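Local atomic coordinates of uncharacterized protein AF_1382 (Archaeoglobus fulgidus, PDB entry 3O3K), a protein that is of unknown function but has a winged helix-turn-helix fold, so that it probably binds DNA. Residues A[30-35]-A[66-71]. Sequence-based numbering, arbitrary orientation.
Sequences DVYIQY and GRTKII
I33 and I71 meet on the closely packed side of this contact, where CB of I33 lies 3.8 Å from CD1 of I71. CG1 of I71 sits beside its own backbone N (chi1 -48°), and the chain carries CD1 over to I33, the two side chains meeting at a slant. I36 and I51 close round I71, while V47 and I51 pack on I33. Beside this cluster CG2 of I33 rests on CB of K69 at 3.9 Å; beyond that point the extended lysine leads away to a cation-pi contact with W48. Two backbone bonds fasten the segments: I71 N to V31 O at 2.7 Å, and I33 N to K69 O at 3.0 Å, the latter tying the first turn of helix 33-39 to the strand. The order of helices and strands is consistent with a winged helix domain, in which the short strand 31-32, leading into the helix-turn-helix, adds antiparallel to strand 68-73 of the wing hairpin. At the other end a water spans V31 N and I71 O, lying 3.0 Å from each. Y32 and I70 share the opposite, more open face, running alongside each other in the same direction, with Y32 CE1 3.6 Å from I70 CG1. The ring also passes T68 OG1, 3.9 Å from CE1, a hydroxyl hydrogen-bonded to E65 O within the hairpin. Losing the ring to an alanine here is likely to leave I70 CG1 without its aromatic neighbour and this face more open to water. Q34 approaches T68 loosely, OE1 staying 4.3 Å from CB.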
ATOM      1  N   ASP A  30     -17.643 -17.566  -6.436  1.00 48.61           N
ATOM      2  CA  ASP A  30     -16.378 -18.014  -6.971  1.00 46.56           C
ATOM      3  C   ASP A  30     -15.875 -16.804  -7.732  1.00 44.55           C
ATOM      4  O   ASP A  30     -16.651 -16.138  -8.405  1.00 41.85           O
ATOM      5  CB  ASP A  30     -16.575 -19.171  -7.948  1.00 46.98           C
ATOM      6  CG  ASP A  30     -16.590 -20.525  -7.269  1.00 48.51           C
ATOM      7  OD1 ASP A  30     -15.927 -20.690  -6.232  1.00 48.88           O
ATOM      8  OD2 ASP A  30     -17.269 -21.431  -7.783  1.00 49.67           O
ATOM      9  N   VAL A  31     -14.590 -16.506  -7.618  1.00 42.45           N
ATOM     10  CA  VAL A  31     -14.037 -15.348  -8.301  1.00 40.77           C
ATOM     11  C   VAL A  31     -13.480 -15.721  -9.666  1.00 41.09           C
ATOM     12  O   VAL A  31     -12.445 -16.360  -9.774  1.00 41.16           O
ATOM     13  CB  VAL A  31     -12.952 -14.656  -7.470  1.00 38.84           C
ATOM     14  CG1 VAL A  31     -12.503 -13.393  -8.160  1.00 37.44           C
ATOM     15  CG2 VAL A  31     -13.475 -14.345  -6.089  1.00 35.73           C
ATOM     16  N   TYR A  32     -14.185 -15.319 -10.713  1.00 41.21           N
ATOM     17  CA  TYR A  32     -13.753 -15.640 -12.062  1.00 42.14           C
ATOM     18  C   TYR A  32     -12.963 -14.414 -12.539  1.00 42.28           C
ATOM     19  O   TYR A  32     -13.325 -13.271 -12.219  1.00 40.64           O
ATOM     20  CB  TYR A  32     -14.989 -15.909 -12.942  1.00 43.20           C
ATOM     21  CG  TYR A  32     -15.868 -17.072 -12.464  1.00 45.16           C
ATOM     22  CD1 TYR A  32     -15.444 -18.392 -12.596  1.00 46.36           C
ATOM     23  CD2 TYR A  32     -17.132 -16.845 -11.914  1.00 46.88           C
ATOM     24  CE1 TYR A  32     -16.254 -19.473 -12.201  1.00 47.83           C
ATOM     25  CE2 TYR A  32     -17.965 -17.923 -11.510  1.00 48.59           C
ATOM     26  CZ  TYR A  32     -17.516 -19.238 -11.662  1.00 49.60           C
ATOM     27  OH  TYR A  32     -18.328 -20.319 -11.313  1.00 51.32           O
ATOM     28  N   ILE A  33     -11.885 -14.640 -13.290  1.00 42.51           N
ATOM     29  CA  ILE A  33     -11.051 -13.533 -13.758  1.00 44.10           C
ATOM     30  C   ILE A  33     -11.778 -12.561 -14.680  1.00 45.10           C
ATOM     31  O   ILE A  33     -11.392 -11.395 -14.794  1.00 44.44           O
ATOM     32  CB  ILE A  33      -9.773 -14.055 -14.470  1.00 44.72           C
ATOM     33  CG1 ILE A  33      -8.822 -12.885 -14.746  1.00 44.97           C
ATOM     34  CG2 ILE A  33     -10.148 -14.799 -15.751  1.00 43.98           C
ATOM     35  CD1 ILE A  33      -7.348 -13.221 -14.523  1.00 46.89           C
ATOM     36  N   GLN A  34     -12.841 -13.050 -15.319  1.00 46.03           N
ATOM     37  CA  GLN A  34     -13.648 -12.256 -16.239  1.00 47.81           C
ATOM     38  C   GLN A  34     -14.453 -11.220 -15.475  1.00 47.14           C
ATOM     39  O   GLN A  34     -14.608 -10.080 -15.926  1.00 47.56           O
ATOM     40  CB  GLN A  34     -14.600 -13.171 -17.003  1.00 50.22           C
ATOM     41  CG  GLN A  34     -13.928 -14.424 -17.510  1.00 55.04           C
ATOM     42  CD  GLN A  34     -14.906 -15.366 -18.165  1.00 58.47           C
ATOM     43  OE1 GLN A  34     -15.561 -16.185 -17.487  1.00 60.64           O
ATOM     44  NE2 GLN A  34     -15.037 -15.251 -19.494  1.00 59.28           N
ATOM     45  N   TYR A  35     -14.987 -11.631 -14.330  1.00 46.18           N
ATOM     46  CA  TYR A  35     -15.744 -10.721 -13.497  1.00 46.64           C
ATOM     47  C   TYR A  35     -14.808  -9.609 -13.015  1.00 46.38           C
ATOM     48  O   TYR A  35     -15.182  -8.427 -12.994  1.00 47.06           O
ATOM     49  CB  TYR A  35     -16.326 -11.451 -12.294  1.00 47.02           C
ATOM     50  CG  TYR A  35     -16.768 -10.517 -11.187  1.00 48.85           C
ATOM     51  CD1 TYR A  35     -18.033  -9.916 -11.201  1.00 49.39           C
ATOM     52  CD2 TYR A  35     -15.916 -10.238 -10.123  1.00 49.35           C
ATOM     53  CE1 TYR A  35     -18.437  -9.060 -10.172  1.00 50.73           C
ATOM     54  CE2 TYR A  35     -16.298  -9.388  -9.097  1.00 50.86           C
ATOM     55  CZ  TYR A  35     -17.556  -8.801  -9.119  1.00 51.88           C
ATOM     56  OH  TYR A  35     -17.913  -7.980  -8.069  1.00 52.17           O
ATOM     57  N   GLY A  66     -12.943 -25.981 -16.757  1.00 56.57           N
ATOM     58  CA  GLY A  66     -13.365 -25.901 -18.147  1.00 55.90           C
ATOM     59  C   GLY A  66     -12.495 -24.857 -18.815  1.00 55.32           C
ATOM     60  O   GLY A  66     -11.296 -25.041 -18.920  1.00 56.10           O
ATOM     61  N   ARG A  67     -13.081 -23.743 -19.234  1.00 55.87           N
ATOM     62  CA  ARG A  67     -12.320 -22.682 -19.893  1.00 55.58           C
ATOM     63  C   ARG A  67     -12.262 -21.396 -19.076  1.00 55.01           C
ATOM     64  O   ARG A  67     -11.658 -20.413 -19.501  1.00 55.10           O
ATOM     65  CB  ARG A  67     -12.957 -22.374 -21.244  1.00 58.17           C
ATOM     66  CG  ARG A  67     -13.217 -23.616 -22.085  1.00 60.10           C
ATOM     67  CD  ARG A  67     -13.717 -23.259 -23.471  1.00 62.96           C
ATOM     68  NE  ARG A  67     -13.804 -24.456 -24.300  1.00 65.57           N
ATOM     69  CZ  ARG A  67     -13.927 -24.446 -25.622  1.00 66.39           C
ATOM     70  NH1 ARG A  67     -13.980 -23.289 -26.277  1.00 66.31           N
ATOM     71  NH2 ARG A  67     -13.977 -25.599 -26.284  1.00 66.24           N
ATOM     72  N   THR A  68     -12.894 -21.417 -17.905  1.00 54.24           N
ATOM     73  CA  THR A  68     -12.978 -20.257 -17.014  1.00 53.02           C
ATOM     74  C   THR A  68     -11.934 -20.335 -15.890  1.00 52.53           C
ATOM     75  O   THR A  68     -11.801 -21.365 -15.227  1.00 52.53           O
ATOM     76  CB  THR A  68     -14.418 -20.154 -16.380  1.00 53.52           C
ATOM     77  OG1 THR A  68     -14.526 -21.048 -15.262  1.00 54.53           O
ATOM     78  CG2 THR A  68     -15.496 -20.550 -17.405  1.00 52.25           C
ATOM     79  N   LYS A  69     -11.188 -19.256 -15.676  1.00 51.48           N
ATOM     80  CA  LYS A  69     -10.169 -19.256 -14.630  1.00 50.51           C
ATOM     81  C   LYS A  69     -10.753 -18.727 -13.321  1.00 48.05           C
ATOM     82  O   LYS A  69     -11.304 -17.625 -13.277  1.00 47.28           O
ATOM     83  CB  LYS A  69      -8.954 -18.406 -15.041  1.00 52.18           C
ATOM     84  CG  LYS A  69      -7.781 -18.508 -14.065  1.00 54.26           C
ATOM     85  CD  LYS A  69      -6.514 -17.815 -14.559  1.00 55.46           C
ATOM     86  CE  LYS A  69      -5.349 -18.124 -13.612  1.00 55.89           C
ATOM     87  NZ  LYS A  69      -4.075 -17.475 -14.026  1.00 57.33           N
ATOM     88  N   ILE A  70     -10.645 -19.541 -12.272  1.00 45.19           N
ATOM     89  CA  ILE A  70     -11.131 -19.193 -10.943  1.00 42.64           C
ATOM     90  C   ILE A  70      -9.937 -18.775 -10.078  1.00 41.66           C
ATOM     91  O   ILE A  70      -8.874 -19.396 -10.117  1.00 38.23           O
ATOM     92  CB  ILE A  70     -11.855 -20.384 -10.282  1.00 42.30           C
ATOM     93  CG1 ILE A  70     -13.034 -20.820 -11.167  1.00 41.28           C
ATOM     94  CG2 ILE A  70     -12.361 -19.984  -8.879  1.00 41.24           C
ATOM     95  CD1 ILE A  70     -13.627 -22.164 -10.775  1.00 40.93           C
ATOM     96  N   ILE A  71     -10.123 -17.704  -9.314  1.00 41.51           N
ATOM     97  CA  ILE A  71      -9.073 -17.181  -8.459  1.00 42.42           C
ATOM     98  C   ILE A  71      -9.508 -17.210  -6.996  1.00 42.63           C
ATOM     99  O   ILE A  71     -10.585 -16.729  -6.642  1.00 42.53           O
ATOM    100  CB  ILE A  71      -8.729 -15.726  -8.860  1.00 42.33           C
ATOM    101  CG1 ILE A  71      -8.542 -15.631 -10.374  1.00 43.03           C
ATOM    102  CG2 ILE A  71      -7.441 -15.291  -8.183  1.00 42.08           C
ATOM    103  CD1 ILE A  71      -8.595 -14.212 -10.898  1.00 44.02           C
TER
HETATM  104  O   HOH W   1     -12.966 -18.291  -5.819  1.00 27.18           O